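Nitronate monooxygenase family protein (Pseudomonas aeruginosa, PDB 4QIT) uses flavin mononucleotide and molecular oxygen to oxidise alkyl nitronates, removing their nitro group, with propionate 3-nitronate as the best substrate. Local coordinates at residues D94-K97 / P98-E102; A311-A314 / L315-A318; P143-D146 / Q147-L151; I114-S117 / F118-P122. The protein carries 1 engineered substitution. All coordinates share one frame; numbering follows the deposited sequence.

Contact 1: residues D94-K97 / P98-E102; sequences DYLK and PLFAE
Leu96 and Phe100 meet one helical turn apart. Leu96 CB lies 3.8 Å from Phe100 CE2, and the two side chains cross at a slant. Phe100 CG is anti to its own carbonyl carbon (chi1 -78°). This turns the ring back toward the preceding turn and brings Leu96 O to the ring edge, 3.4 Å from Phe100 CD2. Leu96 O also accepts Phe100 N at 3.3 Å. That bond is fairly straight, and the N lies in the carbonyl plane.

Next comes Pro98. It has no N-H, so it cannot give Asp94 O the usual helical bond, and Lys97 N bonds to this oxygen instead. Pro98 CD sits 3.4 Å from Tyr95 O, and Leu99 N, the normal donor to that oxygen, turns to Leu96 O in a weak, bent bond. The ring also presses on the residue before it, with Lys97 CB only 3.4 Å from Pro98 CD. The regular pattern is back from Phe100 N to Leu96 O, followed by Ala101 N to Lys97 O at 3.0 Å.

Helix 307-320 lies against this turn. Leu96 touches Ala311, Leu99 touches Leu315, and Phe100 touches both Ala314 and Leu315. Tyr95 leans on Val299 and Pro300, while Glu102 makes a salt bridge with Arg289. Asp94, Lys97 and Ala101 are on the solvent side. The arrangement is a proline kink in an amphipathic helix. It lies in the part of the enzyme outside the barrel sheet and away from the flavin.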
# COMPACT_ATOMS: atom_id res chain seq x y z
N ASP A 94 5.77 -22.20 25.39
CA ASP A 94 6.71 -21.88 26.46
C ASP A 94 7.10 -20.40 26.44
O ASP A 94 7.22 -19.75 27.49
CB ASP A 94 7.97 -22.75 26.36
CG ASP A 94 7.72 -24.20 26.73
OD1 ASP A 94 6.63 -24.52 27.26
OD2 ASP A 94 8.64 -25.02 26.51
N TYR A 95 7.30 -19.88 25.24
CA TYR A 95 7.61 -18.47 25.04
C TYR A 95 6.49 -17.56 25.53
O TYR A 95 6.75 -16.49 26.10
CB TYR A 95 7.92 -18.18 23.56
CG TYR A 95 8.28 -16.74 23.30
CD1 TYR A 95 9.51 -16.23 23.67
CD2 TYR A 95 7.38 -15.88 22.67
CE1 TYR A 95 9.85 -14.91 23.43
CE2 TYR A 95 7.70 -14.56 22.43
CZ TYR A 95 8.94 -14.08 22.81
OH TYR A 95 9.27 -12.76 22.57
N LEU A 96 5.24 -17.98 25.32
CA LEU A 96 4.07 -17.19 25.72
C LEU A 96 3.74 -17.30 27.21
O LEU A 96 2.90 -16.56 27.72
CB LEU A 96 2.84 -17.60 24.90
CG LEU A 96 2.62 -17.06 23.48
CD1 LEU A 96 3.85 -17.08 22.62
CD2 LEU A 96 1.46 -17.79 22.78
N LYS A 97 4.41 -18.22 27.90
CA LYS A 97 4.08 -18.53 29.30
C LYS A 97 3.97 -17.31 30.24
O LYS A 97 3.02 -17.23 31.03
CB LYS A 97 5.09 -19.55 29.84
CG LYS A 97 4.56 -20.47 30.91
CD LYS A 97 5.46 -21.69 31.03
CE LYS A 97 4.80 -22.79 31.84
NZ LYS A 97 4.65 -24.04 31.05
N PRO A 98 4.91 -16.35 30.16
CA PRO A 98 4.77 -15.20 31.06
C PRO A 98 3.53 -14.35 30.80
O PRO A 98 2.99 -13.77 31.74
CB PRO A 98 6.03 -14.38 30.78
CG PRO A 98 7.01 -15.36 30.25
CD PRO A 98 6.20 -16.32 29.44
N LEU A 99 3.08 -14.28 29.55
CA LEU A 99 1.86 -13.54 29.22
C LEU A 99 0.63 -14.19 29.85
O LEU A 99 -0.25 -13.51 30.41
CB LEU A 99 1.70 -13.43 27.70
CG LEU A 99 2.86 -12.71 27.00
CD1 LEU A 99 2.71 -12.79 25.48
CD2 LEU A 99 2.96 -11.26 27.48
N PHE A 100 0.55 -15.52 29.77
CA PHE A 100 -0.55 -16.23 30.40
C PHE A 100 -0.50 -16.03 31.91
O PHE A 100 -1.54 -15.84 32.56
CB PHE A 100 -0.49 -17.73 30.08
CG PHE A 100 -1.00 -18.08 28.70
CD1 PHE A 100 -2.34 -18.36 28.50
CD2 PHE A 100 -0.13 -18.15 27.61
CE1 PHE A 100 -2.81 -18.71 27.24
CE2 PHE A 100 -0.60 -18.48 26.35
CZ PHE A 100 -1.94 -18.76 26.17
N ALA A 101 0.71 -16.03 32.46
CA ALA A 101 0.91 -15.93 33.91
C ALA A 101 0.46 -14.58 34.47
O ALA A 101 0.04 -14.50 35.63
CB ALA A 101 2.37 -16.22 34.27
N GLU A 102 0.54 -13.53 33.66
CA GLU A 102 0.02 -12.21 34.04
C GLU A 102 -1.45 -12.28 34.45
O GLU A 102 -1.94 -11.47 35.25
CB GLU A 102 0.13 -11.23 32.87
CG GLU A 102 1.52 -10.70 32.58
CD GLU A 102 1.49 -9.55 31.59
OE1 GLU A 102 2.43 -9.45 30.77
OE2 GLU A 102 0.54 -8.74 31.64

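Contact 2: residues A311-A314 / L315-A318; sequences ATKA and LQTA
Leu315, Ala314 and Gln316 carry this turn of helix 307-320. Leu315 CB sits 3.5 Å from Thr312 O, and its backbone N donates to Ala311 O at 3.1 Å. CG is anti to the backbone N (chi1 -179°), and the end of the side chain leads off to Leu99, Phe100 and Phe327. Ala314 faces Phe100 as well. Its carbonyl takes the N-H of Ala318.

Gln316 runs extended back along the turn before it. Its CG is 3.3 Å from Thr312 O, the oxygen that also accepts Gln316 N at 2.8 Å in a nearly straight bond. The two ends of the amide meet different neighbours: NE2 is 3.7 Å from Thr312 CG2 and OE1 3.8 Å from Lys313 CG. NE2 donates to Phe327 O, which fixes the rotation of the amide. Thr312 OG1 is bonded to Met278 O.

Thr317 grips Lys313 O twice. Its N and OG1, each 2.9 Å away, approach from opposite faces of the carbonyl plane. This is the usual habit of a threonine whose hydroxyl bonds back to the carbonyl four residues earlier. The whole is a regular alpha-helical turn, with its alanine and leucine side packed on helix 86-101.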
# COMPACT_ATOMS: atom_id res chain seq x y z
N ALA A 311 -3.24 -20.70 19.86
CA ALA A 311 -2.51 -20.26 21.04
C ALA A 311 -2.95 -18.85 21.45
O ALA A 311 -3.21 -18.57 22.62
CB ALA A 311 -0.99 -20.31 20.79
N THR A 312 -3.05 -17.97 20.46
CA THR A 312 -3.45 -16.59 20.72
C THR A 312 -4.86 -16.52 21.29
O THR A 312 -5.11 -15.74 22.23
CB THR A 312 -3.35 -15.76 19.43
OG1 THR A 312 -1.97 -15.70 19.03
CG2 THR A 312 -3.88 -14.34 19.62
N LYS A 313 -5.78 -17.32 20.76
CA LYS A 313 -7.15 -17.35 21.28
C LYS A 313 -7.18 -17.75 22.76
O LYS A 313 -7.92 -17.17 23.56
CB LYS A 313 -8.04 -18.25 20.44
CG LYS A 313 -8.49 -17.61 19.15
CD LYS A 313 -9.44 -18.53 18.40
CE LYS A 313 -10.56 -17.76 17.72
NZ LYS A 313 -11.75 -18.63 17.51
N ALA A 314 -6.35 -18.72 23.13
CA ALA A 314 -6.23 -19.09 24.53
C ALA A 314 -5.76 -17.92 25.40
O ALA A 314 -6.28 -17.70 26.48
CB ALA A 314 -5.30 -20.28 24.69
N LEU A 315 -4.78 -17.16 24.91
CA LEU A 315 -4.28 -16.01 25.65
C LEU A 315 -5.33 -14.91 25.73
O LEU A 315 -5.52 -14.29 26.77
CB LEU A 315 -2.97 -15.51 25.03
CG LEU A 315 -2.32 -14.31 25.73
CD1 LEU A 315 -2.08 -14.57 27.22
CD2 LEU A 315 -1.02 -13.93 25.03
N GLN A 316 -6.04 -14.69 24.62
CA GLN A 316 -7.13 -13.73 24.59
C GLN A 316 -8.19 -14.07 25.63
O GLN A 316 -8.73 -13.19 26.29
CB GLN A 316 -7.76 -13.69 23.19
CG GLN A 316 -6.86 -13.00 22.16
CD GLN A 316 -7.39 -13.14 20.75
OE1 GLN A 316 -8.20 -14.02 20.46
NE2 GLN A 316 -6.94 -12.26 19.85
N THR A 317 -8.47 -15.37 25.77
CA THR A 317 -9.48 -15.84 26.71
C THR A 317 -9.04 -15.56 28.14
O THR A 317 -9.82 -15.09 28.96
CB THR A 317 -9.77 -17.34 26.50
OG1 THR A 317 -10.32 -17.55 25.20
CG2 THR A 317 -10.77 -17.85 27.53
N ALA A 318 -7.77 -15.82 28.42
CA ALA A 318 -7.23 -15.59 29.75
C ALA A 318 -7.22 -14.09 30.07
O ALA A 318 -7.53 -13.68 31.19
CB ALA A 318 -5.85 -16.17 29.87

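Contact 3: residues P143-D146 / Q147-L151; sequences PPRD and QVRAL
Pro143 and Val148 meet where helix 145-153 begins, in a beta-alpha-beta unit of the TIM barrel between strands 135-139 and 157-162. Pro143 CD is 4.2 Å from Val148 CG2, on the side that faces the strands. Pro143 also touches Phe138, and Val148 touches Val158.

Pro144 holds the N-cap position. Its carbonyl oxygen accepts Val148 N at 3.2 Å in a straight bond, and Gln147 N weakly. The ring lies alongside the Gln147 side chain, with CG 3.6 Å from NE2.

Arg145 starts the helix, and its oxygen accepts Arg149 N. The two arginine side chains run side by side in the same direction. Arg149 NH2 stands over the centre of the Arg145 guanidinium, 3.7 Å from CZ, with the planes nearly perpendicular (84°). Two like charges therefore lie close together at an exposed edge. Arg145 NH1 has a weak bond to Ala173 O, and both side chains touch a crystal neighbour.

Asp146 has CG between the backbone N and the carbonyl carbon (chi1 72°). The carboxylate thus comes beside Gln147. A water joins them, donating to Asp146 OD1 at 2.9 Å and accepting from Gln147 NE2 at 2.9 Å.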
# COMPACT_ATOMS: atom_id res chain seq x y z
N PRO A 143 -9.83 -23.05 -4.95
CA PRO A 143 -10.02 -24.50 -4.97
C PRO A 143 -9.68 -25.04 -6.36
O PRO A 143 -9.58 -24.27 -7.31
CB PRO A 143 -11.53 -24.65 -4.73
CG PRO A 143 -11.96 -23.35 -4.10
CD PRO A 143 -11.09 -22.32 -4.73
N PRO A 144 -9.52 -26.37 -6.47
CA PRO A 144 -9.37 -26.96 -7.80
C PRO A 144 -10.51 -26.57 -8.74
O PRO A 144 -11.65 -26.35 -8.31
CB PRO A 144 -9.41 -28.47 -7.53
CG PRO A 144 -8.89 -28.60 -6.14
CD PRO A 144 -9.40 -27.38 -5.40
N ARG A 145 -10.20 -26.49 -10.03
CA ARG A 145 -11.17 -26.10 -11.05
C ARG A 145 -12.46 -26.92 -11.02
O ARG A 145 -13.55 -26.39 -11.19
CB ARG A 145 -10.52 -26.19 -12.43
CG ARG A 145 -11.50 -26.07 -13.58
CD ARG A 145 -11.30 -24.78 -14.35
NE ARG A 145 -11.44 -24.98 -15.79
CZ ARG A 145 -11.22 -24.04 -16.69
NH1 ARG A 145 -10.85 -22.82 -16.31
NH2 ARG A 145 -11.36 -24.31 -17.99
N ASP A 146 -12.33 -28.23 -10.79
CA ASP A 146 -13.50 -29.11 -10.80
C ASP A 146 -14.46 -28.81 -9.65
O ASP A 146 -15.67 -29.02 -9.79
CB ASP A 146 -13.08 -30.58 -10.79
CG ASP A 146 -12.54 -31.03 -9.45
OD1 ASP A 146 -11.55 -30.42 -8.97
OD2 ASP A 146 -13.09 -31.98 -8.86
N GLN A 147 -13.94 -28.33 -8.53
CA GLN A 147 -14.78 -27.94 -7.40
C GLN A 147 -15.49 -26.61 -7.64
O GLN A 147 -16.67 -26.47 -7.32
CB GLN A 147 -13.98 -27.91 -6.11
CG GLN A 147 -13.43 -29.27 -5.72
CD GLN A 147 -12.66 -29.23 -4.42
OE1 GLN A 147 -13.01 -28.48 -3.51
NE2 GLN A 147 -11.61 -30.04 -4.33
N VAL A 148 -14.77 -25.64 -8.21
CA VAL A 148 -15.37 -24.38 -8.63
C VAL A 148 -16.50 -24.65 -9.61
O VAL A 148 -17.58 -24.07 -9.49
CB VAL A 148 -14.33 -23.46 -9.31
CG1 VAL A 148 -14.98 -22.20 -9.87
CG2 VAL A 148 -13.21 -23.09 -8.33
N ARG A 149 -16.26 -25.55 -10.56
CA ARG A 149 -17.27 -25.95 -11.54
C ARG A 149 -18.51 -26.57 -10.90
O ARG A 149 -19.64 -26.30 -11.32
CB ARG A 149 -16.67 -26.94 -12.54
CG ARG A 149 -15.69 -26.31 -13.52
CD ARG A 149 -16.35 -25.24 -14.37
NE ARG A 149 -15.38 -24.55 -15.22
CZ ARG A 149 -15.64 -23.42 -15.87
NH1 ARG A 149 -16.83 -22.87 -15.78
NH2 ARG A 149 -14.70 -22.85 -16.61
N ALA A 150 -18.29 -27.42 -9.91
CA ALA A 150 -19.39 -28.08 -9.22
C ALA A 150 -20.33 -27.06 -8.56
O ALA A 150 -21.55 -27.21 -8.62
CB ALA A 150 -18.87 -29.06 -8.19
N LEU A 151 -19.75 -26.03 -7.94
CA LEU A 151 -20.54 -24.96 -7.34
C LEU A 151 -21.31 -24.19 -8.41
O LEU A 151 -22.49 -23.88 -8.25
CB LEU A 151 -19.63 -24.00 -6.57
CG LEU A 151 -18.96 -24.58 -5.32
CD1 LEU A 151 -17.75 -23.74 -4.91
CD2 LEU A 151 -19.95 -24.67 -4.18
O HOH W 1 -11.05 -31.92 -6.50

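Contact 4: residues I114-S117 / F118-P122; sequences IYLS and FLEDP
Glu120 lays its carboxylate along the backbone of Leu116 and Ser117, and its CD is 3.9 Å from Leu116 CD2. OE1 accepts Ser117 N at 2.8 Å in a nearly straight bond, through the lone pair away from OE2. CG sits between the backbone N and the carbonyl carbon (chi1 73°), which folds the extended chain back to that N-H. Leu116 crosses both Glu120 and Asp121 at about a right angle, with CD1 3.9 Å from Asp121 OD2.

Ser117 closes the turn. Its OG accepts Leu119 N at 3.1 Å, as in an ST turn, and is also bonded to His79 O. Its carbonyl accepts Glu120 N at 2.9 Å from well above the carbonyl plane, and Asp121 N weakly. Residues 117-120 thus form a type I beta turn. Asp121 OD1 bonds to Thr123 OG1, and its side chain caps a backbone N just ahead.

The loop runs between helices 86-101 and 124-131. Phe118 packs on Leu124, Leu125 and Leu128 of helix 124-131, and its backbone bonds to Phe77 of strand 72-77, a residue of the nitroethane pocket. The side chain of Tyr115 is about 6 Å from the bound nitroethane and touches Leu27 and Lys313 of helix 307-320.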
# COMPACT_ATOMS: atom_id res chain seq x y z
N ILE A 114 -7.55 -25.27 14.22
CA ILE A 114 -8.89 -24.74 14.50
C ILE A 114 -9.66 -24.27 13.28
O ILE A 114 -10.89 -24.21 13.30
CB ILE A 114 -8.83 -23.60 15.53
CG1 ILE A 114 -7.89 -22.50 15.04
CG2 ILE A 114 -8.37 -24.13 16.87
CD1 ILE A 114 -8.07 -21.18 15.81
N TYR A 115 -8.95 -23.94 12.21
CA TYR A 115 -9.60 -23.50 10.98
C TYR A 115 -9.27 -24.48 9.87
O TYR A 115 -8.22 -24.38 9.23
CB TYR A 115 -9.11 -22.10 10.56
CG TYR A 115 -9.52 -20.96 11.47
CD1 TYR A 115 -10.56 -21.10 12.38
CD2 TYR A 115 -8.86 -19.74 11.40
CE1 TYR A 115 -10.92 -20.03 13.21
CE2 TYR A 115 -9.22 -18.68 12.22
CZ TYR A 115 -10.25 -18.84 13.12
OH TYR A 115 -10.60 -17.78 13.94
N LEU A 116 -10.17 -25.44 9.63
CA LEU A 116 -9.93 -26.39 8.56
C LEU A 116 -10.09 -25.71 7.21
O LEU A 116 -11.08 -25.01 6.97
CB LEU A 116 -10.86 -27.60 8.66
CG LEU A 116 -10.76 -28.43 9.94
CD1 LEU A 116 -11.75 -29.59 9.89
CD2 LEU A 116 -9.34 -28.93 10.14
N SER A 117 -9.11 -25.89 6.35
CA SER A 117 -9.18 -25.39 4.99
C SER A 117 -10.24 -26.12 4.20
O SER A 117 -10.56 -27.28 4.49
CB SER A 117 -7.82 -25.56 4.31
OG SER A 117 -7.90 -25.15 2.96
N PHE A 118 -10.78 -25.44 3.19
CA PHE A 118 -11.69 -26.04 2.23
C PHE A 118 -11.01 -27.24 1.58
O PHE A 118 -11.66 -28.21 1.19
CB PHE A 118 -12.06 -24.99 1.17
CG PHE A 118 -13.21 -25.38 0.28
CD1 PHE A 118 -14.50 -25.49 0.78
CD2 PHE A 118 -13.00 -25.60 -1.08
CE1 PHE A 118 -15.56 -25.84 -0.05
CE2 PHE A 118 -14.07 -25.95 -1.92
CZ PHE A 118 -15.34 -26.06 -1.40
N LEU A 119 -9.68 -27.17 1.50
CA LEU A 119 -8.89 -28.23 0.89
C LEU A 119 -8.75 -29.48 1.75
O LEU A 119 -8.29 -30.52 1.27
CB LEU A 119 -7.51 -27.71 0.51
CG LEU A 119 -7.53 -26.48 -0.40
CD1 LEU A 119 -6.12 -26.03 -0.71
CD2 LEU A 119 -8.29 -26.76 -1.68
N GLU A 120 -9.13 -29.39 3.03
CA GLU A 120 -8.97 -30.54 3.93
C GLU A 120 -10.26 -31.02 4.61
O GLU A 120 -10.25 -32.06 5.27
CB GLU A 120 -7.90 -30.26 4.99
CG GLU A 120 -8.33 -29.27 6.05
CD GLU A 120 -7.17 -28.81 6.91
OE1 GLU A 120 -6.99 -27.58 7.08
OE2 GLU A 120 -6.42 -29.67 7.42
N ASP A 121 -11.35 -30.28 4.46
CA ASP A 121 -12.63 -30.71 5.04
C ASP A 121 -13.60 -31.06 3.92
O ASP A 121 -14.24 -30.19 3.35
CB ASP A 121 -13.23 -29.62 5.94
CG ASP A 121 -14.48 -30.09 6.68
OD1 ASP A 121 -15.04 -31.16 6.34
OD2 ASP A 121 -14.93 -29.38 7.61
N PRO A 122 -13.72 -32.36 3.61
CA PRO A 122 -14.54 -32.83 2.49
C PRO A 122 -16.05 -32.67 2.71
O PRO A 122 -16.81 -32.92 1.77
CB PRO A 122 -14.17 -34.31 2.38
CG PRO A 122 -13.73 -34.69 3.75
CD PRO A 122 -13.04 -33.48 4.30

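How the contacts relate
Contacts 1 and 2 form the two sides of one helix pair, 86-101 against 307-320. Phe100 CE1 reaches Leu315 N at 3.4 Å. Contacts 3 and 4 also touch, where Phe118 packs on Pro143 and Gln147. Contact 2 meets contact 4 through Lys313, which packs on Ile114 and Tyr115. All four are partly buried, but contacts 1 and 3 have more exposed residues, four of eight each. They turn apolar side chains inward and charged ones outward. Contact 2 also turns polar side chains inward, where backbone oxygens satisfy them. Contact 3 lies in the beta-alpha-beta unit between strands 135-139 and 157-162. Contact 4 has no helix and combines side-chain-to-backbone bonds with backbone bonds of a turn; it comes closest to nitroethane.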